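Local coordinates for SusD family protein (Bacteroides uniformis, PDB 7KV1) that probably binds beta-glucan at the bacterial cell surface, as a SusD-family glycan-binding protein of a human gut bacterium, at residues A[411-416]-A[435-440]. Residues are numbered along the deposited sequence; the frame is centred on the assembly and turned at random.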
loop_
_atom_site.group_PDB
_atom_site.type_symbol
_atom_site.label_atom_id
_atom_site.label_comp_id
_atom_site.label_asym_id
_atom_site.label_seq_id
_atom_site.Cartn_x
_atom_site.Cartn_y
_atom_site.Cartn_z
ATOM N N THR A 411 -7.633 -6.523 -8.345
ATOM C CA THR A 411 -7.870 -6.602 -9.813
ATOM C C THR A 411 -9.384 -6.608 -10.074
ATOM O O THR A 411 -9.855 -5.785 -10.885
ATOM C CB THR A 411 -7.163 -7.817 -10.426
ATOM O OG1 THR A 411 -5.811 -7.894 -9.950
ATOM C CG2 THR A 411 -7.223 -7.769 -11.935
ATOM N N LEU A 412 -10.137 -7.477 -9.389
ATOM C CA LEU A 412 -11.588 -7.649 -9.665
ATOM C C LEU A 412 -12.307 -6.357 -9.273
ATOM O O LEU A 412 -13.118 -5.867 -10.083
ATOM C CB LEU A 412 -12.130 -8.867 -8.904
ATOM C CG LEU A 412 -11.674 -10.235 -9.421
ATOM C CD1 LEU A 412 -11.943 -11.298 -8.374
ATOM C CD2 LEU A 412 -12.354 -10.622 -10.740
ATOM N N LEU A 413 -11.992 -5.788 -8.107
ATOM C CA LEU A 413 -12.684 -4.576 -7.606
ATOM C C LEU A 413 -12.274 -3.350 -8.433
ATOM O O LEU A 413 -13.145 -2.479 -8.656
ATOM C CB LEU A 413 -12.453 -4.406 -6.105
ATOM C CG LEU A 413 -13.038 -5.517 -5.220
ATOM C CD1 LEU A 413 -12.741 -5.270 -3.762
ATOM C CD2 LEU A 413 -14.544 -5.655 -5.377
ATOM N N ASN A 414 -11.018 -3.291 -8.891
ATOM C CA ASN A 414 -10.563 -2.243 -9.825
ATOM C C ASN A 414 -11.424 -2.335 -11.088
ATOM O O ASN A 414 -11.952 -1.326 -11.541
ATOM C CB ASN A 414 -9.088 -2.404 -10.214
ATOM C CG ASN A 414 -8.083 -1.925 -9.183
ATOM O OD1 ASN A 414 -8.453 -1.335 -8.173
ATOM N ND2 ASN A 414 -6.812 -2.211 -9.426
ATOM N N ALA A 415 -11.490 -3.512 -11.675
ATOM C CA ALA A 415 -12.239 -3.756 -12.934
ATOM C C ALA A 415 -13.721 -3.396 -12.742
ATOM O O ALA A 415 -14.311 -2.707 -13.604
ATOM C CB ALA A 415 -12.061 -5.179 -13.314
ATOM N N ALA A 416 -14.335 -3.825 -11.648
ATOM C CA ALA A 416 -15.780 -3.555 -11.446
ATOM C C ALA A 416 -15.992 -2.046 -11.422
ATOM O O ALA A 416 -16.878 -1.542 -12.118
ATOM C CB ALA A 416 -16.291 -4.233 -10.209
ATOM N N ASN A 435 -19.017 -9.988 -7.316
ATOM C CA ASN A 435 -19.681 -11.129 -6.629
ATOM C C ASN A 435 -18.680 -12.270 -6.392
ATOM O O ASN A 435 -18.880 -13.013 -5.410
ATOM C CB ASN A 435 -20.949 -11.590 -7.350
ATOM C CG ASN A 435 -22.115 -10.664 -7.092
ATOM O OD1 ASN A 435 -22.045 -9.853 -6.170
ATOM N ND2 ASN A 435 -23.184 -10.773 -7.890
ATOM N N GLU A 436 -17.651 -12.415 -7.227
ATOM C CA GLU A 436 -16.559 -13.420 -7.022
ATOM C C GLU A 436 -15.844 -13.124 -5.689
ATOM O O GLU A 436 -15.546 -14.071 -4.952
ATOM C CB GLU A 436 -15.605 -13.337 -8.213
ATOM C CG GLU A 436 -14.691 -14.509 -8.488
ATOM C CD GLU A 436 -14.194 -14.525 -9.941
ATOM O OE1 GLU A 436 -15.042 -14.181 -10.850
ATOM O OE2 GLU A 436 -12.946 -14.832 -10.199
ATOM N N VAL A 437 -15.583 -11.847 -5.407
ATOM C CA VAL A 437 -15.008 -11.370 -4.115
ATOM C C VAL A 437 -16.018 -11.624 -2.989
ATOM O O VAL A 437 -15.602 -12.171 -1.965
ATOM C CB VAL A 437 -14.572 -9.893 -4.188
ATOM C CG1 VAL A 437 -14.038 -9.377 -2.866
ATOM C CG2 VAL A 437 -13.531 -9.655 -5.276
ATOM N N ARG A 438 -17.276 -11.227 -3.131
ATOM C CA ARG A 438 -18.297 -11.420 -2.056
ATOM C C ARG A 438 -18.456 -12.912 -1.766
ATOM O O ARG A 438 -18.443 -13.287 -0.595
ATOM C CB ARG A 438 -19.627 -10.820 -2.485
ATOM C CG ARG A 438 -19.621 -9.304 -2.502
ATOM C CD ARG A 438 -20.995 -8.691 -2.648
ATOM N NE ARG A 438 -21.929 -9.025 -1.586
ATOM C CZ ARG A 438 -22.054 -8.373 -0.430
ATOM N NH1 ARG A 438 -21.253 -7.357 -0.108
ATOM N NH2 ARG A 438 -22.981 -8.775 0.419
ATOM N N THR A 439 -18.557 -13.744 -2.802
ATOM C CA THR A 439 -18.753 -15.211 -2.650
ATOM C C THR A 439 -17.562 -15.816 -1.897
ATOM O O THR A 439 -17.785 -16.672 -1.033
ATOM C CB THR A 439 -18.942 -15.907 -4.004
ATOM O OG1 THR A 439 -20.092 -15.304 -4.562
ATOM C CG2 THR A 439 -19.204 -17.393 -3.888
ATOM N N ARG A 440 -16.322 -15.411 -2.209
ATOM C CA ARG A 440 -15.116 -15.966 -1.530
ATOM C C ARG A 440 -15.234 -15.640 -0.034
ATOM O O ARG A 440 -14.828 -16.454 0.848
ATOM C CB ARG A 440 -13.836 -15.444 -2.210
ATOM C CG ARG A 440 -12.547 -16.090 -1.722
ATOM C CD ARG A 440 -12.015 -15.364 -0.478
ATOM N NE ARG A 440 -11.465 -14.031 -0.785
ATOM C CZ ARG A 440 -10.250 -13.824 -1.307
ATOM N NH1 ARG A 440 -9.465 -14.851 -1.600
ATOM N NH2 ARG A 440 -9.829 -12.590 -1.563
#
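Val-437 meets Leu-412 and Leu-413 through one methyl: Val-437 CG2 lies 3.8 Å from Leu-412 CD1 and 4.1 Å from Leu-413 CD2, so one branch is shared between two consecutive leucines. CG1 of Val-437 stands anti to the backbone N (chi1 178°), which leaves CG2 as the branch facing the other helix. Leu-412 and Val-437 run past each other in opposite directions, whereas Leu-413 comes in at a slant. Helices 408-420 and 429-440 are joined by a short connection; their segments 411-416 and 435-440 run roughly antiparallel (141°), with axes 9.9 Å apart at closest approach. Such a helical hairpin fits the tetratricopeptide-like helical scaffold of SusD proteins; helix 451-461 packs against both Leu-413 and Val-437, and Leu-268 against Leu-412. At the partly exposed border Glu-436 lies nearly at right angles to Leu-412, its extended chain bringing Glu-436 OE2 to 4.1 Å from Leu-412 CD1. The Glu-436 side chain also comes within about 4 Å (nearest atoms) of a bound cobalt hexammine, a trication that would probably favour its charged form. Within helix 429-440, Thr-439 OG1 donates to Asn-435 O at 2.7 Å.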